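Local coordinates for glucose-6-phosphate dehydrogenase (Trypanosoma cruzi, PDB 5AQ1), which catalyses the NADP-dependent oxidation of glucose 6-phosphate to 6-phosphogluconolactone, the first step of the oxidative pentose phosphate pathway, at residues Y115-D118 / E119-A122; S41-L44 / A45-T49; L200-E203 / R204-F207. All coordinates share one frame; numbering follows the deposited sequence.

Interaction 1 (Y115-D118 / E119-A122). With NDP (NADPH dihydro-nicotinamide-adenine-dinucleotide phosphate), chain G.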
loop_
_atom_site.group_PDB
_atom_site.type_symbol
_atom_site.label_atom_id
_atom_site.label_comp_id
_atom_site.label_asym_id
_atom_site.label_seq_id
_atom_site.Cartn_x
_atom_site.Cartn_y
_atom_site.Cartn_z
ATOM N N TYR B 115 28.704 -5.694 -51.340
ATOM C CA TYR B 115 28.486 -5.100 -50.022
ATOM C C TYR B 115 29.725 -4.375 -49.479
ATOM O O TYR B 115 29.718 -3.911 -48.334
ATOM C CB TYR B 115 28.054 -6.190 -49.032
ATOM C CG TYR B 115 26.789 -6.927 -49.425
ATOM C CD1 TYR B 115 25.607 -6.238 -49.681
ATOM C CD2 TYR B 115 26.775 -8.318 -49.529
ATOM C CE1 TYR B 115 24.451 -6.911 -50.042
ATOM C CE2 TYR B 115 25.623 -8.997 -49.886
ATOM C CZ TYR B 115 24.467 -8.290 -50.143
ATOM O OH TYR B 115 23.328 -8.970 -50.495
ATOM N N ASP B 116 30.779 -4.278 -50.290
ATOM C CA ASP B 116 32.047 -3.673 -49.850
ATOM C C ASP B 116 32.608 -2.584 -50.786
ATOM O O ASP B 116 33.215 -1.625 -50.311
ATOM C CB ASP B 116 33.105 -4.764 -49.612
ATOM C CG ASP B 116 33.339 -5.645 -50.837
ATOM O OD1 ASP B 116 32.549 -5.573 -51.800
ATOM O OD2 ASP B 116 34.316 -6.420 -50.835
ATOM N N ARG B 117 32.410 -2.726 -52.097
ATOM C CA ARG B 117 32.972 -1.787 -53.080
ATOM C C ARG B 117 32.231 -0.449 -53.133
ATOM O O ARG B 117 31.013 -0.416 -53.305
ATOM C CB ARG B 117 32.968 -2.412 -54.474
ATOM C CG ARG B 117 33.955 -3.548 -54.652
ATOM C CD ARG B 117 33.743 -4.247 -55.980
ATOM N NE ARG B 117 34.390 -3.509 -57.064
ATOM C CZ ARG B 117 33.784 -2.776 -58.006
ATOM N NH1 ARG B 117 32.459 -2.650 -58.067
ATOM N NH2 ARG B 117 34.527 -2.159 -58.919
ATOM N N ASP B 118 32.982 0.646 -53.010
ATOM C CA ASP B 118 32.414 2.003 -53.038
ATOM C C ASP B 118 31.748 2.345 -54.370
ATOM O O ASP B 118 30.832 3.164 -54.410
ATOM C CB ASP B 118 33.494 3.051 -52.737
ATOM C CG ASP B 118 33.885 3.099 -51.265
ATOM O OD1 ASP B 118 33.073 2.715 -50.390
ATOM O OD2 ASP B 118 35.016 3.542 -50.984
ATOM N N GLU B 119 32.211 1.721 -55.451
ATOM C CA GLU B 119 31.632 1.930 -56.781
ATOM C C GLU B 119 30.167 1.503 -56.814
ATOM O O GLU B 119 29.348 2.124 -57.489
ATOM C CB GLU B 119 32.409 1.154 -57.852
ATOM C CG GLU B 119 33.834 1.636 -58.095
ATOM C CD GLU B 119 34.855 1.067 -57.117
ATOM O OE1 GLU B 119 34.502 0.180 -56.303
ATOM O OE2 GLU B 119 36.024 1.513 -57.163
ATOM N N ASP B 120 29.848 0.442 -56.079
ATOM C CA ASP B 120 28.490 -0.094 -56.037
ATOM C C ASP B 120 27.548 0.737 -55.159
ATOM O O ASP B 120 26.351 0.826 -55.445
ATOM C CB ASP B 120 28.513 -1.551 -55.569
ATOM C CG ASP B 120 29.208 -2.470 -56.557
ATOM O OD1 ASP B 120 29.031 -2.283 -57.781
ATOM O OD2 ASP B 120 29.923 -3.392 -56.112
ATOM N N PHE B 121 28.081 1.340 -54.100
ATOM C CA PHE B 121 27.299 2.255 -53.269
ATOM C C PHE B 121 27.067 3.594 -53.970
ATOM O O PHE B 121 26.080 4.279 -53.698
ATOM C CB PHE B 121 27.964 2.462 -51.905
ATOM C CG PHE B 121 27.945 1.234 -51.042
ATOM C CD1 PHE B 121 26.780 0.850 -50.389
ATOM C CD2 PHE B 121 29.078 0.447 -50.901
ATOM C CE1 PHE B 121 26.752 -0.287 -49.601
ATOM C CE2 PHE B 121 29.054 -0.693 -50.114
ATOM C CZ PHE B 121 27.889 -1.060 -49.463
ATOM N N ALA B 122 27.977 3.962 -54.867
ATOM C CA ALA B 122 27.770 5.107 -55.747
ATOM C C ALA B 122 26.652 4.810 -56.752
ATOM O O ALA B 122 25.802 5.663 -57.004
ATOM C CB ALA B 122 29.057 5.460 -56.477
HETATM P PA NDP G . 20.493 -15.114 -45.258
HETATM O O1A NDP G . 21.477 -16.187 -44.853
HETATM O O2A NDP G . 19.228 -15.499 -46.003
HETATM O O5B NDP G . 21.321 -14.011 -46.082
HETATM C C5B NDP G . 20.657 -12.857 -46.585
HETATM C C4B NDP G . 21.234 -12.455 -47.936
HETATM O O4B NDP G . 22.547 -11.931 -47.721
HETATM C C3B NDP G . 21.372 -13.598 -48.939
HETATM O O3B NDP G . 20.270 -13.691 -49.847
HETATM C C2B NDP G . 22.648 -13.264 -49.677
HETATM O O2B NDP G . 22.347 -12.471 -50.821
HETATM C C1B NDP G . 23.463 -12.440 -48.695
HETATM N N9A NDP G . 24.520 -13.285 -48.080
HETATM C C8A NDP G . 24.365 -14.491 -47.485
HETATM N N7A NDP G . 25.557 -14.969 -47.046
HETATM C C5A NDP G . 26.495 -14.058 -47.362
HETATM C C6A NDP G . 27.959 -13.924 -47.193
HETATM N N6A NDP G . 28.666 -14.899 -46.574
HETATM N N1A NDP G . 28.557 -12.801 -47.671
HETATM C C2A NDP G . 27.862 -11.823 -48.289
HETATM N N3A NDP G . 26.529 -11.886 -48.473
HETATM C C4A NDP G . 25.808 -12.952 -48.044
HETATM O O3 NDP G . 20.117 -14.224 -43.967
HETATM P PN NDP G . 18.614 -14.080 -43.401
HETATM O O1N NDP G . 17.720 -13.426 -44.426
HETATM O O2N NDP G . 18.211 -15.408 -42.798
HETATM O O5D NDP G . 18.837 -13.029 -42.205
HETATM C C5D NDP G . 19.228 -11.679 -42.450
HETATM C C4D NDP G . 19.549 -10.999 -41.124
HETATM O O4D NDP G . 18.393 -11.003 -40.279
HETATM C C3D NDP G . 20.643 -11.737 -40.373
HETATM O O3D NDP G . 21.534 -10.804 -39.755
HETATM C C2D NDP G . 19.907 -12.549 -39.327
HETATM O O2D NDP G . 20.719 -12.795 -38.169
HETATM C C1D NDP G . 18.670 -11.695 -39.053
HETATM N N1N NDP G . 17.538 -12.509 -38.582
HETATM C C2N NDP G . 16.789 -13.207 -39.451
HETATM C C3N NDP G . 15.719 -13.992 -39.030
HETATM C C7N NDP G . 14.893 -14.759 -40.024
HETATM O O7N NDP G . 13.697 -14.891 -39.809
HETATM N N7N NDP G . 15.459 -15.289 -41.112
HETATM C C4N NDP G . 15.357 -14.084 -37.567
HETATM C C5N NDP G . 16.247 -13.284 -36.733
HETATM C C6N NDP G . 17.287 -12.535 -37.268
HETATM P P2B NDP G . 23.323 -12.355 -52.096
HETATM O O1X NDP G . 24.195 -13.586 -52.071
HETATM O O2X NDP G . 22.331 -12.330 -53.236
HETATM O O3X NDP G . 24.085 -11.067 -51.879
#

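Interaction 2 (S41-L44 / A45-T49). With NDP (NADPH dihydro-nicotinamide-adenine-dinucleotide phosphate), chain G.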
loop_
_atom_site.group_PDB
_atom_site.type_symbol
_atom_site.label_atom_id
_atom_site.label_comp_id
_atom_site.label_asym_id
_atom_site.label_seq_id
_atom_site.Cartn_x
_atom_site.Cartn_y
_atom_site.Cartn_z
ATOM N N SER B 41 17.489 -10.801 -51.774
ATOM C CA SER B 41 17.434 -12.198 -52.202
ATOM C C SER B 41 17.378 -13.195 -51.030
ATOM O O SER B 41 17.379 -14.404 -51.249
ATOM C CB SER B 41 18.661 -12.505 -53.059
ATOM O OG SER B 41 19.850 -12.257 -52.329
ATOM N N GLY B 42 17.310 -12.692 -49.798
ATOM C CA GLY B 42 17.473 -13.521 -48.609
ATOM C C GLY B 42 16.203 -14.062 -47.988
ATOM O O GLY B 42 15.094 -13.789 -48.451
ATOM N N ASP B 43 16.389 -14.833 -46.921
ATOM C CA ASP B 43 15.295 -15.516 -46.240
ATOM C C ASP B 43 14.361 -14.530 -45.542
ATOM O O ASP B 43 13.143 -14.599 -45.709
ATOM C CB ASP B 43 15.852 -16.510 -45.218
ATOM C CG ASP B 43 14.809 -17.489 -44.731
ATOM O OD1 ASP B 43 14.369 -18.331 -45.545
ATOM O OD2 ASP B 43 14.428 -17.415 -43.539
ATOM N N LEU B 44 14.937 -13.613 -44.771
ATOM C CA LEU B 44 14.152 -12.614 -44.050
ATOM C C LEU B 44 13.390 -11.699 -45.004
ATOM O O LEU B 44 12.226 -11.366 -44.760
ATOM C CB LEU B 44 15.058 -11.770 -43.146
ATOM C CG LEU B 44 14.368 -10.699 -42.293
ATOM C CD1 LEU B 44 13.485 -11.332 -41.229
ATOM C CD2 LEU B 44 15.397 -9.787 -41.648
ATOM N N ALA B 45 14.054 -11.294 -46.081
ATOM C CA ALA B 45 13.465 -10.380 -47.053
ATOM C C ALA B 45 12.128 -10.890 -47.596
ATOM O O ALA B 45 11.116 -10.188 -47.522
ATOM C CB ALA B 45 14.442 -10.121 -48.193
ATOM N N LYS B 46 12.126 -12.105 -48.132
ATOM C CA LYS B 46 10.925 -12.654 -48.767
ATOM C C LYS B 46 9.859 -13.107 -47.770
ATOM O O LYS B 46 8.667 -13.022 -48.063
ATOM C CB LYS B 46 11.281 -13.805 -49.719
ATOM C CG LYS B 46 11.751 -15.088 -49.047
ATOM C CD LYS B 46 12.149 -16.142 -50.068
ATOM C CE LYS B 46 13.308 -16.990 -49.567
ATOM N NZ LYS B 46 13.569 -18.158 -50.452
ATOM N N LYS B 47 10.282 -13.587 -46.604
ATOM C CA LYS B 47 9.346 -14.134 -45.617
ATOM C C LYS B 47 8.725 -13.081 -44.704
ATOM O O LYS B 47 7.590 -13.244 -44.263
ATOM C CB LYS B 47 10.024 -15.217 -44.774
ATOM C CG LYS B 47 10.158 -16.538 -45.508
ATOM C CD LYS B 47 10.925 -17.568 -44.700
ATOM C CE LYS B 47 10.750 -18.954 -45.295
ATOM N NZ LYS B 47 11.853 -19.867 -44.899
ATOM N N LYS B 48 9.466 -12.011 -44.421
ATOM C CA LYS B 48 9.012 -10.990 -43.478
ATOM C C LYS B 48 8.982 -9.574 -44.049
ATOM O O LYS B 48 7.958 -8.898 -43.975
ATOM C CB LYS B 48 9.886 -11.027 -42.221
ATOM C CG LYS B 48 9.749 -12.309 -41.410
ATOM C CD LYS B 48 8.318 -12.516 -40.934
ATOM C CE LYS B 48 8.187 -13.699 -39.991
ATOM N NZ LYS B 48 6.751 -14.009 -39.741
ATOM N N THR B 49 10.095 -9.128 -44.618
ATOM C CA THR B 49 10.230 -7.734 -45.034
ATOM C C THR B 49 9.235 -7.335 -46.126
ATOM O O THR B 49 8.407 -6.448 -45.918
ATOM C CB THR B 49 11.666 -7.430 -45.500
ATOM O OG1 THR B 49 12.600 -8.086 -44.632
ATOM C CG2 THR B 49 11.933 -5.928 -45.484
HETATM P PA NDP G . 20.493 -15.114 -45.258
HETATM O O1A NDP G . 21.477 -16.187 -44.853
HETATM O O2A NDP G . 19.228 -15.499 -46.003
HETATM O O5B NDP G . 21.321 -14.011 -46.082
HETATM C C5B NDP G . 20.657 -12.857 -46.585
HETATM C C4B NDP G . 21.234 -12.455 -47.936
HETATM O O4B NDP G . 22.547 -11.931 -47.721
HETATM C C3B NDP G . 21.372 -13.598 -48.939
HETATM O O3B NDP G . 20.270 -13.691 -49.847
HETATM C C2B NDP G . 22.648 -13.264 -49.677
HETATM O O2B NDP G . 22.347 -12.471 -50.821
HETATM C C1B NDP G . 23.463 -12.440 -48.695
HETATM N N9A NDP G . 24.520 -13.285 -48.080
HETATM C C8A NDP G . 24.365 -14.491 -47.485
HETATM N N7A NDP G . 25.557 -14.969 -47.046
HETATM C C5A NDP G . 26.495 -14.058 -47.362
HETATM C C6A NDP G . 27.959 -13.924 -47.193
HETATM N N6A NDP G . 28.666 -14.899 -46.574
HETATM N N1A NDP G . 28.557 -12.801 -47.671
HETATM C C2A NDP G . 27.862 -11.823 -48.289
HETATM N N3A NDP G . 26.529 -11.886 -48.473
HETATM C C4A NDP G . 25.808 -12.952 -48.044
HETATM O O3 NDP G . 20.117 -14.224 -43.967
HETATM P PN NDP G . 18.614 -14.080 -43.401
HETATM O O1N NDP G . 17.720 -13.426 -44.426
HETATM O O2N NDP G . 18.211 -15.408 -42.798
HETATM O O5D NDP G . 18.837 -13.029 -42.205
HETATM C C5D NDP G . 19.228 -11.679 -42.450
HETATM C C4D NDP G . 19.549 -10.999 -41.124
HETATM O O4D NDP G . 18.393 -11.003 -40.279
HETATM C C3D NDP G . 20.643 -11.737 -40.373
HETATM O O3D NDP G . 21.534 -10.804 -39.755
HETATM C C2D NDP G . 19.907 -12.549 -39.327
HETATM O O2D NDP G . 20.719 -12.795 -38.169
HETATM C C1D NDP G . 18.670 -11.695 -39.053
HETATM N N1N NDP G . 17.538 -12.509 -38.582
HETATM C C2N NDP G . 16.789 -13.207 -39.451
HETATM C C3N NDP G . 15.719 -13.992 -39.030
HETATM C C7N NDP G . 14.893 -14.759 -40.024
HETATM O O7N NDP G . 13.697 -14.891 -39.809
HETATM N N7N NDP G . 15.459 -15.289 -41.112
HETATM C C4N NDP G . 15.357 -14.084 -37.567
HETATM C C5N NDP G . 16.247 -13.284 -36.733
HETATM C C6N NDP G . 17.287 -12.535 -37.268
HETATM P P2B NDP G . 23.323 -12.355 -52.096
HETATM O O1X NDP G . 24.195 -13.586 -52.071
HETATM O O2X NDP G . 22.331 -12.330 -53.236
HETATM O O3X NDP G . 24.085 -11.067 -51.879
#

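Interaction 3 (L200-E203 / R204-F207)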
loop_
_atom_site.group_PDB
_atom_site.type_symbol
_atom_site.label_atom_id
_atom_site.label_comp_id
_atom_site.label_asym_id
_atom_site.label_seq_id
_atom_site.Cartn_x
_atom_site.Cartn_y
_atom_site.Cartn_z
ATOM N N LEU B 200 29.800 6.593 -38.077
ATOM C CA LEU B 200 29.086 6.445 -39.351
ATOM C C LEU B 200 27.667 7.016 -39.311
ATOM O O LEU B 200 27.213 7.621 -40.283
ATOM C CB LEU B 200 29.018 4.968 -39.748
ATOM C CG LEU B 200 30.332 4.183 -39.721
ATOM C CD1 LEU B 200 30.075 2.737 -40.109
ATOM C CD2 LEU B 200 31.375 4.808 -40.636
ATOM N N PHE B 201 26.971 6.803 -38.192
ATOM C CA PHE B 201 25.577 7.225 -38.029
ATOM C C PHE B 201 25.315 7.766 -36.629
ATOM O O PHE B 201 25.947 7.340 -35.666
ATOM C CB PHE B 201 24.634 6.041 -38.259
ATOM C CG PHE B 201 24.703 5.469 -39.641
ATOM C CD1 PHE B 201 24.020 6.070 -40.687
ATOM C CD2 PHE B 201 25.444 4.324 -39.898
ATOM C CE1 PHE B 201 24.081 5.547 -41.965
ATOM C CE2 PHE B 201 25.508 3.793 -41.175
ATOM C CZ PHE B 201 24.825 4.405 -42.212
ATOM N N ASN B 202 24.367 8.693 -36.525
ATOM C CA ASN B 202 23.846 9.125 -35.230
ATOM C C ASN B 202 22.948 8.043 -34.668
ATOM O O ASN B 202 22.375 7.253 -35.419
ATOM C CB ASN B 202 23.028 10.406 -35.367
ATOM C CG ASN B 202 23.844 11.601 -35.825
ATOM O OD1 ASN B 202 23.263 12.583 -36.266
ATOM N ND2 ASN B 202 25.178 11.536 -35.732
ATOM N N GLU B 203 22.815 8.010 -33.348
ATOM C CA GLU B 203 21.945 7.036 -32.692
ATOM C C GLU B 203 20.482 7.237 -33.093
ATOM O O GLU B 203 19.716 6.276 -33.151
ATOM C CB GLU B 203 22.102 7.129 -31.171
ATOM C CG GLU B 203 21.314 6.099 -30.369
ATOM C CD GLU B 203 21.766 4.665 -30.593
ATOM O OE1 GLU B 203 22.816 4.430 -31.238
ATOM O OE2 GLU B 203 21.062 3.762 -30.104
ATOM N N ARG B 204 20.108 8.483 -33.371
ATOM C CA ARG B 204 18.780 8.808 -33.889
ATOM C C ARG B 204 18.463 8.100 -35.210
ATOM O O ARG B 204 17.311 7.755 -35.469
ATOM C CB ARG B 204 18.650 10.319 -34.080
ATOM C CG ARG B 204 18.442 11.094 -32.790
ATOM C CD ARG B 204 18.055 12.538 -33.081
ATOM N NE ARG B 204 18.925 13.162 -34.083
ATOM C CZ ARG B 204 20.136 13.672 -33.845
ATOM N NH1 ARG B 204 20.671 13.647 -32.626
ATOM N NH2 ARG B 204 20.824 14.214 -34.844
ATOM N N GLN B 205 19.483 7.888 -36.038
ATOM C CA GLN B 205 19.309 7.266 -37.350
ATOM C C GLN B 205 19.260 5.742 -37.311
ATOM O O GLN B 205 18.784 5.122 -38.256
ATOM C CB GLN B 205 20.435 7.697 -38.290
ATOM C CG GLN B 205 20.477 9.189 -38.558
ATOM C CD GLN B 205 21.681 9.592 -39.384
ATOM O OE1 GLN B 205 22.813 9.219 -39.076
ATOM N NE2 GLN B 205 21.445 10.370 -40.437
ATOM N N VAL B 206 19.756 5.138 -36.235
ATOM C CA VAL B 206 19.819 3.681 -36.134
ATOM C C VAL B 206 18.579 3.112 -35.437
ATOM O O VAL B 206 18.203 3.552 -34.351
ATOM C CB VAL B 206 21.086 3.217 -35.390
ATOM C CG1 VAL B 206 21.121 1.697 -35.292
ATOM C CG2 VAL B 206 22.334 3.726 -36.099
ATOM N N PHE B 207 17.967 2.120 -36.080
ATOM C CA PHE B 207 16.772 1.458 -35.582
ATOM C C PHE B 207 17.045 -0.038 -35.449
ATOM O O PHE B 207 16.835 -0.804 -36.388
ATOM C CB PHE B 207 15.602 1.720 -36.535
ATOM C CG PHE B 207 15.039 3.105 -36.423
ATOM C CD1 PHE B 207 15.749 4.198 -36.891
ATOM C CD2 PHE B 207 13.807 3.319 -35.832
ATOM C CE1 PHE B 207 15.237 5.479 -36.777
ATOM C CE2 PHE B 207 13.285 4.595 -35.715
ATOM C CZ PHE B 207 14.000 5.680 -36.188
#

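Interaction 1 (Y115-D118 / E119-A122)
Tyr115 works in two directions at the turn that leads into helix 118-134. Its carbonyl O lies in the plane of the Phe121 ring, at the edge, with Tyr115 O 3.6 Å from Phe121 CZ. Its phenol, CG lying beside the backbone N (chi1 -59°), reaches the 2'-phosphate of NADPH: Tyr115 OH donates to NDP O3X over 2.6 Å, and this oxygen stands near the plane of the Tyr115 ring. The ring itself lies against Tyr71 of strand 67-72 and Val158 of helix 155-165. Asp116, next in the chain, turns its carboxylate back on the loop, where OD1 is hydrogen-bonded to Ser114 OG and accepts a weak bond from Arg117 N, which meets the same hydroxyl. Arg117 holds the N-cap position. Arg117 O takes the Asp120 N-H at 3.1 Å, with the donor well above the carbonyl plane. The bend at chi3 (81°) brings the guanidinium back over the first helical turn. Glu119 OE1 sits over one face of that group, 3.5 Å from Arg117 NH2, a purely electrostatic partner too far out of plane for a directed bond, the two planar groups being only 18° apart. Asp120 approaches at the edge, where Arg117 NH1 makes a weak bond to Asp120 OD2 of 3.3 Å; OD2 also pairs with Ser114 OG, and OD1 with Arg123. Asp118 starts the regular helical pattern, Asp118 O accepting from Ala122 N at 3.0 Å. Three consecutive acidic residues at the start of a helix probably suit the positive end of its dipole, and Arg117 probably offsets part of the repulsion between Glu119 and Asp120. The same turn thereby joins a charged network round Arg117 to a phenol that reads the phosphate distinguishing NADPH from NADH.

Interaction 2 (S41-L44 / A45-T49)
The glycine-rich turn of the Rossmann fold, between strand 33-38 and helix 43-58, runs here into the first turns of its helix, where Asp43 reaches forward to Lys47 and Leu44 to Lys48 and Thr49. Gly42 is the N-cap, and the N-H groups that follow it serve the pyrophosphate of NADPH. Asp43 N binds NDP O2A, and Leu44 N binds NDP O1N at 2.8 Å in a nearly straight bond (174°). The positive helix end probably adds to the attraction for these phosphates. Because Gly42 has no side chain, the adenosine ribose can lie directly on it. Just before it, Ser41 OG gives its proton to NDP O2X of the 2'-phosphate over 2.6 Å and accepts from ribose O3B. A chi1 of 58°, between the backbone N and the carbonyl carbon, turns this hydroxyl to the cofactor.

Asp43 divides its carboxylate. Asp43 OD1 offers its syn lone pair to Lys47 NZ at 3.0 Å, while OD2 accepts a weak bond from the nicotinamide amide nitrogen, N7N. The extended Lys47 chain carries its CD past both oxygens. On the buried flank, Leu44 lies between protein and coenzyme: Leu44 CD1 packs on Lys48 CB at 3.7 Å, and CD2 faces the nicotinamide ribose at O4D. Lys48 continues to Asp440 in a salt bridge, its side chain about 6 Å from the bound glucose 6-phosphate. A wider, pi-type turn lets Leu44 O accept two backbone donors, one from above and one from below the carbonyl plane, Lys48 N at 2.9 Å and Thr49 N at 3.1 Å.

Interaction 3 (L200-E203 / R204-F207)
Phe201 and Val206 meet on the inner side of the turn that delivers the chain into strand 206-208, an outermost strand of the parallel Rossmann sheet. Phe201 CB lies 3.9 Å from Val206 CG2, and the Phe201 ring continues inward against Leu177 of the neighbouring strand and Cys159 of helix 155-165. Gln205 closes this buried half. Its side chain, extended beyond CG (chi2 175°), crosses Phe201 at about a right angle and sets Gln205 OE1 in the plane of the ring at its edge, 3.7 Å from Phe201 CD1. Gln205 OE1 also accepts from Asn202 N at 3.0 Å. In return, Gln205 N donates to Asn202 O, also at 3.0 Å, from well above the carbonyl plane. Asn202 and Gln205 are thus tied twice, once through a side chain and once through the backbone. Val206 N adds a bond to Glu203 O of 3.3 Å and a weaker one to Asn202 O, which tightens the turn before the strand begins.

The outer half is looser and exposed. The Asn202 and Arg204 side chains run alongside each other in the same direction, with their amide and guanidinium planes 57° apart. Asn202 CB sits over one guanidinium face, a contact without directed bonding. Glu203 leaves this pair altogether; its carboxylate is engaged by Arg208 just ahead in the chain and by Val460 N, the latter tying the turn to the C-terminal half. Asn202 OD1 approaches Arg204 NH2 to 3.3 Å, but at an angle too poor for a hydrogen bond.

Overall arrangement
All three contacts are short-range turns at the ends of Rossmann-fold strands, within the NAD-binding domain. Interactions 1 and 2 begin helices, bind the same NADPH and meet at its 2'-phosphate: 115-122 reaches it through a single phenol, whereas 41-49 follows the coenzyme from that phosphate to the nicotinamide. Their centres are 22 Å apart. Interaction 3 instead leads into a strand and stays clear of the coenzyme, the side chain of Val206 lying about 13 Å from the bound NADPH (NDP). Charge pairs dominate the exposed face of interaction 1; interaction 2, nearest the chain's centre, relies on helix-end N-H groups; interaction 3 combines a small apolar contact with amide-to-backbone bonding.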